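Local atomic coordinates of propionate kinase (Francisella tularensis subsp. tularensis, PDB entry 3KHY), a protein that probably catalyses the reversible, magnesium-dependent transfer of a phosphoryl group from ATP to a short-chain carboxylate such as acetate, working as a homodimer. Residues 280-283 against 289-292; 317-322 against 332-337; 354-357 against 363-366. One frame throughout, in Å; residues are numbered along the deposited sequence.

In the fold
Contacts 2 and 3 adjoin in the five-stranded sheet that holds strands 316-320 and 365-367, their centres about 10 Å apart. Two probable backbone hydrogen bonds join them, Leu317 O to Met366 N at 2.8 Å and Phe319 N to Met366 O at 2.9 Å, and Ile365 packs on both Phe319 and Ile335. Contact 1 lies on the same side of the chain's centre as contact 2, its centre about 17 Å away; it involves the start of helix 287-307, the element preceding strand 316-320. Contact 2 holds Gly322 of the predicted ATP site. The side chain of Ile334 lies about 4 Å from that of Leu201, and that of Ala282 in contact 1 about 8 Å from that of Met275, both predicted to bind ATP.

Contact 1 (280-283 against 289-292); sequences QLAA and AKLA
Lys290 reaches Ala282 through a long straight run and one late bend: CG stands anti to its own carbonyl carbon, the chain stays extended through chi2 and chi3, and chi4 of -65° turns NZ onto the backbone oxygen of Ala282. The two residues sit on consecutive helices, 275-283 and 287-307, a plain helix-turn-helix connection (not the DNA-binding motif) within the actin-like ATPase fold of the acetokinase family. Met275, predicted to bind ATP, begins the first of these helices, its side chain about 8 Å from that of Ala282. Small side chains let the helices come close, the CA atoms of Ala282 and Ala289 being 4.8 Å apart. Ala289 points its methyl at the other helix, and this CB rests 3.6 Å from Ala282 N. It also touches the Ala282 methyl, CB to CB 3.8 Å, while Leu281 borders the same spot with its CB and not with its branched end.

The lysine combines two roles. Near the backbone, its CG packs 3.8 Å from Ala282 CB; at the far end, the ammonium group bonds to a carbonyl near the C-terminal end of helix 275-283, where the helix dipole would favour a positive charge. At the N-terminal end of helix 287-307, Asp286 OD2 accepts a hydrogen bond from Ala289 N. Lys290 NZ meets Ala282 O at 2.8 Å from above the carbonyl plane, 41° out of it.

Contact 2 (317-322 against 332-337); sequences LVFTGG and KNIISK
Strand 317-320, whose Leu317 and Phe319 face Ile334 and Ile335, runs nearly antiparallel to helix 332-337, at 157°, with 11.7 Å between the axes of the two segments. The space between is bridged by buried apolar side chains, without any hydrogen bond across. Ile335 does much of this work. Its CB does not aim straight at the strand, but chi2 of -56° swings CD1 inward, where it lies 3.8 Å from Leu317 CD2. The same methyl meets the Phe319 ring at its edge, near the ring plane, with Ile335 CD1 4.0 Å from Phe319 CZ. Ile334 comes to the ring obliquely, its CD1 3.9 Å from Phe319 CE1, the isoleucine running past the ring on a course opposed to that of the phenylalanine side chain. Both isoleucines thus meet the outer end of the ring.

Beyond Thr320 the chain turns at Gly321, whose positive phi suits glycine, and enters Gly322, predicted to bind ATP. On the helix, Lys337 NZ bonds to Asn333 OD1 at 2.9 Å, and Glu294 of helix 287-307 takes both the Lys337 ammonium and Asn333 ND2.

This is the layering of an actin-like ATPase domain: strand 316-320 lies between strands 196-201 and 365-367, and helix 287-307 packs beside helix 328-337, touching Leu317, Asn333 and Ile334.

Contact 3 (354-357 against 363-366); sequences ETFI and HNIM
Backbone interactions pair Phe356 with Met366, a selenomethionine, in a single antiparallel bridge of the non-hydrogen-bonded kind, a short edge pairing on strand 365-367. Beside it, Ile357 N donates to Ile365 O at 2.8 Å, nearly straight at 173°. The CA atoms of the bridged pair sit 4.5 Å apart, close enough for CA-H...O contacts in both directions: Met366 CA to Thr355 O at 3.0 Å and Phe356 CA to Ile365 O at 3.4 Å.

Aromatic contacts gather round Phe356. The Met366 chain follows the ring in the same direction, and its bend at chi3 (68°) carries CE over one face, 4.3 Å from the Phe356 centroid; the selenium stands obliquely to the ring, completing a Met-aromatic contact. Asn364 meets the ring edge instead, its CG 3.7 Å from Phe356 CE2, with amide and ring planes 70° apart. The amide is steadied from elsewhere, ND2 bonding to Asp315 O.

Two apolar contacts add to this. Thr355 CG2 touches Met366 CE at 3.6 Å, and the roughly perpendicular side chains of Ile357 and Ile365 meet, Ile357 CG1 to Ile365 CG2 at 3.5 Å.

A loop after helix 347-351 thus pairs along the outer side of strand 365-367, the outermost strand of the five-stranded sheet within this chain of the actin-like ATPase fold, whose other neighbour is strand 316-320. Ile188 of helix 175-188 touches Thr355, Phe356 and Met366, while Ile357 rests on Asn350 of helix 347-351.

Contact 1 (280-283 against 289-292)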
loop_
_atom_site.group_PDB
_atom_site.type_symbol
_atom_site.label_atom_id
_atom_site.label_comp_id
_atom_site.label_asym_id
_atom_site.label_seq_id
_atom_site.Cartn_x
_atom_site.Cartn_y
_atom_site.Cartn_z
ATOM N N GLN A 280 -19.446 -17.789 -9.249
ATOM C CA GLN A 280 -20.101 -18.972 -9.806
ATOM C C GLN A 280 -19.092 -20.086 -10.084
ATOM O O GLN A 280 -19.340 -21.261 -9.791
ATOM C CB GLN A 280 -20.847 -18.607 -11.086
ATOM C CG GLN A 280 -22.111 -17.796 -10.852
ATOM C CD GLN A 280 -22.746 -17.340 -12.156
ATOM O OE1 GLN A 280 -23.204 -16.202 -12.275
ATOM N NE2 GLN A 280 -22.767 -18.226 -13.146
ATOM N N LEU A 281 -17.950 -19.713 -10.640
ATOM C CA LEU A 281 -16.860 -20.668 -10.834
ATOM C C LEU A 281 -16.330 -21.239 -9.515
ATOM O O LEU A 281 -16.096 -22.442 -9.400
ATOM C CB LEU A 281 -15.713 -20.018 -11.604
ATOM C CG LEU A 281 -16.019 -19.774 -13.077
ATOM C CD1 LEU A 281 -14.950 -18.911 -13.717
ATOM C CD2 LEU A 281 -16.134 -21.104 -13.804
ATOM N N ALA A 282 -16.117 -20.371 -8.534
ATOM C CA ALA A 282 -15.619 -20.811 -7.235
ATOM C C ALA A 282 -16.602 -21.796 -6.617
ATOM O O ALA A 282 -16.213 -22.791 -6.000
ATOM C CB ALA A 282 -15.423 -19.614 -6.310
ATOM N N ALA A 283 -17.885 -21.503 -6.793
ATOM C CA ALA A 283 -18.953 -22.329 -6.247
ATOM C C ALA A 283 -18.989 -23.726 -6.858
ATOM O O ALA A 283 -19.476 -24.663 -6.234
ATOM C CB ALA A 283 -20.302 -21.634 -6.402
ATOM N N ALA A 289 -10.453 -19.447 -8.689
ATOM C CA ALA A 289 -11.532 -18.496 -8.432
ATOM C C ALA A 289 -11.692 -18.318 -6.927
ATOM O O ALA A 289 -11.929 -17.201 -6.434
ATOM C CB ALA A 289 -12.850 -18.981 -9.052
ATOM N N LYS A 290 -11.584 -19.424 -6.197
ATOM C CA LYS A 290 -11.622 -19.362 -4.743
ATOM C C LYS A 290 -10.479 -18.501 -4.205
ATOM O O LYS A 290 -10.687 -17.682 -3.309
ATOM C CB LYS A 290 -11.579 -20.768 -4.117
ATOM C CG LYS A 290 -12.849 -21.620 -4.335
ATOM C CD LYS A 290 -12.728 -23.005 -3.665
ATOM C CE LYS A 290 -13.914 -23.923 -4.005
ATOM N NZ LYS A 290 -15.189 -23.395 -3.457
ATOM N N LEU A 291 -9.279 -18.669 -4.762
ATOM C CA LEU A 291 -8.116 -17.880 -4.329
ATOM C C LEU A 291 -8.310 -16.401 -4.620
ATOM O O LEU A 291 -7.926 -15.544 -3.820
ATOM C CB LEU A 291 -6.830 -18.365 -5.015
ATOM C CG LEU A 291 -5.561 -17.595 -4.635
ATOM C CD1 LEU A 291 -5.269 -17.690 -3.120
ATOM C CD2 LEU A 291 -4.352 -18.060 -5.453
ATOM N N ALA A 292 -8.880 -16.100 -5.783
ATOM C CA ALA A 292 -9.142 -14.715 -6.163
ATOM C C ALA A 292 -10.078 -14.067 -5.142
ATOM O O ALA A 292 -9.890 -12.912 -4.756
ATOM C CB ALA A 292 -9.753 -14.651 -7.567
#

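Contact 2 (317-322 against 332-337)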
loop_
_atom_site.group_PDB
_atom_site.type_symbol
_atom_site.label_atom_id
_atom_site.label_comp_id
_atom_site.label_asym_id
_atom_site.label_seq_id
_atom_site.Cartn_x
_atom_site.Cartn_y
_atom_site.Cartn_z
ATOM N N LEU A 317 -19.817 -0.215 9.316
ATOM C CA LEU A 317 -19.108 -0.540 8.082
ATOM C C LEU A 317 -20.198 -0.621 7.019
ATOM O O LEU A 317 -21.213 -1.291 7.238
ATOM C CB LEU A 317 -18.410 -1.887 8.217
ATOM C CG LEU A 317 -17.856 -2.501 6.925
ATOM C CD1 LEU A 317 -16.814 -1.571 6.279
ATOM C CD2 LEU A 317 -17.253 -3.868 7.221
ATOM N N VAL A 318 -20.019 0.072 5.888
ATOM C CA VAL A 318 -21.070 0.120 4.851
ATOM C C VAL A 318 -20.583 -0.450 3.519
ATOM O O VAL A 318 -19.560 0.004 3.001
ATOM C CB VAL A 318 -21.550 1.562 4.604
ATOM C CG1 VAL A 318 -22.711 1.570 3.611
ATOM C CG2 VAL A 318 -21.956 2.229 5.925
ATOM N N PHE A 319 -21.300 -1.449 2.981
ATOM C CA PHE A 319 -21.005 -1.998 1.660
ATOM C C PHE A 319 -21.873 -1.298 0.622
ATOM O O PHE A 319 -23.062 -1.063 0.851
ATOM C CB PHE A 319 -21.333 -3.504 1.593
ATOM C CG PHE A 319 -20.412 -4.378 2.401
ATOM C CD1 PHE A 319 -19.149 -4.704 1.920
ATOM C CD2 PHE A 319 -20.827 -4.913 3.622
ATOM C CE1 PHE A 319 -18.301 -5.526 2.644
ATOM C CE2 PHE A 319 -19.977 -5.741 4.359
ATOM C CZ PHE A 319 -18.711 -6.051 3.864
ATOM N N THR A 320 -21.291 -0.988 -0.526
ATOM C CA THR A 320 -22.043 -0.375 -1.605
ATOM C C THR A 320 -21.373 -0.739 -2.933
ATOM O O THR A 320 -20.369 -1.451 -2.942
ATOM C CB THR A 320 -22.149 1.158 -1.421
ATOM O OG1 THR A 320 -23.134 1.680 -2.325
ATOM C CG2 THR A 320 -20.788 1.842 -1.673
ATOM N N GLY A 321 -21.942 -0.282 -4.043
ATOM C CA GLY A 321 -21.431 -0.625 -5.361
ATOM C C GLY A 321 -22.072 -1.900 -5.895
ATOM O O GLY A 321 -22.783 -2.591 -5.168
ATOM N N GLY A 322 -21.815 -2.217 -7.161
ATOM C CA GLY A 322 -22.418 -3.383 -7.797
ATOM C C GLY A 322 -22.206 -4.679 -7.026
ATOM O O GLY A 322 -23.116 -5.507 -6.900
ATOM N N LYS A 332 -20.167 -11.861 3.200
ATOM C CA LYS A 332 -19.987 -12.884 4.231
ATOM C C LYS A 332 -18.498 -13.226 4.400
ATOM O O LYS A 332 -18.000 -13.389 5.508
ATOM C CB LYS A 332 -20.778 -14.139 3.869
ATOM C CG LYS A 332 -20.436 -15.370 4.711
ATOM C CD LYS A 332 -21.223 -16.589 4.233
ATOM C CE LYS A 332 -20.967 -17.802 5.116
ATOM N NZ LYS A 332 -21.612 -19.041 4.576
ATOM N N ASN A 333 -17.795 -13.328 3.283
ATOM C CA ASN A 333 -16.399 -13.703 3.317
ATOM C C ASN A 333 -15.594 -12.588 3.984
ATOM O O ASN A 333 -14.783 -12.838 4.874
ATOM C CB ASN A 333 -15.890 -13.980 1.901
ATOM C CG ASN A 333 -14.486 -14.557 1.889
ATOM O OD1 ASN A 333 -13.572 -14.025 2.527
ATOM N ND2 ASN A 333 -14.305 -15.649 1.158
ATOM N N ILE A 334 -15.840 -11.352 3.573
ATOM C CA ILE A 334 -15.137 -10.221 4.175
ATOM C C ILE A 334 -15.381 -10.122 5.690
ATOM O O ILE A 334 -14.452 -9.929 6.465
ATOM C CB ILE A 334 -15.518 -8.913 3.471
ATOM C CG1 ILE A 334 -14.956 -8.932 2.039
ATOM C CG2 ILE A 334 -14.983 -7.710 4.234
ATOM C CD1 ILE A 334 -15.519 -7.835 1.146
ATOM N N ILE A 335 -16.631 -10.254 6.116
ATOM C CA ILE A 335 -16.945 -10.140 7.543
ATOM C C ILE A 335 -16.341 -11.309 8.324
ATOM O O ILE A 335 -15.868 -11.160 9.460
ATOM C CB ILE A 335 -18.470 -10.039 7.751
ATOM C CG1 ILE A 335 -18.992 -8.749 7.107
ATOM C CG2 ILE A 335 -18.836 -10.113 9.236
ATOM C CD1 ILE A 335 -18.304 -7.483 7.601
ATOM N N SER A 336 -16.347 -12.483 7.706
ATOM C CA SER A 336 -15.675 -13.644 8.276
ATOM C C SER A 336 -14.232 -13.304 8.656
ATOM O O SER A 336 -13.748 -13.668 9.734
ATOM C CB SER A 336 -15.684 -14.797 7.270
ATOM O OG SER A 336 -15.119 -15.954 7.842
ATOM N N LYS A 337 -13.544 -12.587 7.775
ATOM C CA LYS A 337 -12.141 -12.264 8.023
ATOM C C LYS A 337 -11.966 -11.172 9.079
ATOM O O LYS A 337 -10.860 -10.925 9.544
ATOM C CB LYS A 337 -11.445 -11.901 6.703
ATOM C CG LYS A 337 -11.248 -13.140 5.817
ATOM C CD LYS A 337 -10.704 -12.819 4.437
ATOM C CE LYS A 337 -10.209 -14.097 3.741
ATOM N NZ LYS A 337 -11.233 -15.197 3.694
#

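Contact 3 (354-357 against 363-366)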
loop_
_atom_site.group_PDB
_atom_site.type_symbol
_atom_site.label_atom_id
_atom_site.label_comp_id
_atom_site.label_asym_id
_atom_site.label_seq_id
_atom_site.Cartn_x
_atom_site.Cartn_y
_atom_site.Cartn_z
ATOM N N GLU A 354 -30.226 -6.559 3.395
ATOM C CA GLU A 354 -30.984 -5.582 4.177
ATOM C C GLU A 354 -30.141 -4.383 4.621
ATOM O O GLU A 354 -28.911 -4.383 4.513
ATOM C CB GLU A 354 -31.639 -6.248 5.400
ATOM C CG GLU A 354 -32.599 -7.363 5.028
ATOM C CD GLU A 354 -33.483 -7.792 6.183
ATOM O OE1 GLU A 354 -33.397 -7.183 7.271
ATOM O OE2 GLU A 354 -34.268 -8.745 6.005
ATOM N N THR A 355 -30.812 -3.352 5.117
ATOM C CA THR A 355 -30.108 -2.141 5.531
ATOM C C THR A 355 -29.058 -2.474 6.570
ATOM O O THR A 355 -27.920 -2.023 6.461
ATOM C CB THR A 355 -31.089 -1.091 6.054
ATOM O OG1 THR A 355 -31.981 -0.759 4.991
ATOM C CG2 THR A 355 -30.347 0.181 6.517
ATOM N N PHE A 356 -29.432 -3.274 7.567
ATOM C CA PHE A 356 -28.451 -3.798 8.518
ATOM C C PHE A 356 -28.285 -5.308 8.327
ATOM O O PHE A 356 -29.278 -6.034 8.250
ATOM C CB PHE A 356 -28.887 -3.510 9.952
ATOM C CG PHE A 356 -28.772 -2.061 10.342
ATOM C CD1 PHE A 356 -29.825 -1.185 10.133
ATOM C CD2 PHE A 356 -27.608 -1.577 10.918
ATOM C CE1 PHE A 356 -29.722 0.157 10.493
ATOM C CE2 PHE A 356 -27.501 -0.227 11.292
ATOM C CZ PHE A 356 -28.552 0.632 11.076
ATOM N N ILE A 357 -27.045 -5.785 8.245
ATOM C CA ILE A 357 -26.807 -7.228 8.062
ATOM C C ILE A 357 -25.931 -7.849 9.147
ATOM O O ILE A 357 -25.513 -9.002 9.027
ATOM C CB ILE A 357 -26.195 -7.552 6.681
ATOM C CG1 ILE A 357 -24.836 -6.857 6.514
ATOM C CG2 ILE A 357 -27.162 -7.147 5.566
ATOM C CD1 ILE A 357 -24.148 -7.141 5.153
ATOM N N HIS A 363 -20.292 -4.777 15.572
ATOM C CA HIS A 363 -20.412 -3.466 14.958
ATOM C C HIS A 363 -21.526 -3.528 13.930
ATOM O O HIS A 363 -21.790 -4.587 13.358
ATOM C CB HIS A 363 -19.124 -3.098 14.228
ATOM C CG HIS A 363 -17.935 -2.951 15.130
ATOM N ND1 HIS A 363 -17.883 -2.024 16.146
ATOM C CD2 HIS A 363 -16.757 -3.617 15.165
ATOM C CE1 HIS A 363 -16.717 -2.117 16.764
ATOM N NE2 HIS A 363 -16.020 -3.081 16.190
ATOM N N ASN A 364 -22.165 -2.393 13.671
ATOM C CA ASN A 364 -23.154 -2.330 12.599
ATOM C C ASN A 364 -22.498 -2.597 11.265
ATOM O O ASN A 364 -21.403 -2.088 10.991
ATOM C CB ASN A 364 -23.819 -0.958 12.540
ATOM C CG ASN A 364 -24.744 -0.712 13.703
ATOM O OD1 ASN A 364 -25.361 -1.644 14.218
ATOM N ND2 ASN A 364 -24.850 0.555 14.131
ATOM N N ILE A 365 -23.179 -3.379 10.431
ATOM C CA ILE A 365 -22.744 -3.630 9.070
ATOM C C ILE A 365 -23.951 -3.361 8.184
ATOM O O ILE A 365 -25.032 -3.885 8.432
ATOM C CB ILE A 365 -22.267 -5.087 8.874
ATOM C CG1 ILE A 365 -21.162 -5.442 9.876
ATOM C CG2 ILE A 365 -21.791 -5.306 7.421
ATOM C CD1 ILE A 365 -21.000 -6.940 10.127
HETATM N N MSE A 366 -23.776 -2.528 7.165
HETATM C CA MSE A 366 -24.907 -2.057 6.385
HETATM C C MSE A 366 -24.706 -2.309 4.914
HETATM O O MSE A 366 -23.585 -2.500 4.456
HETATM C CB MSE A 366 -25.123 -0.545 6.592
HETATM C CG MSE A 366 -25.254 -0.157 8.054
HETATM SE SE MSE A 366 -25.531 1.756 8.371
HETATM C CE MSE A 366 -27.344 1.930 7.594
#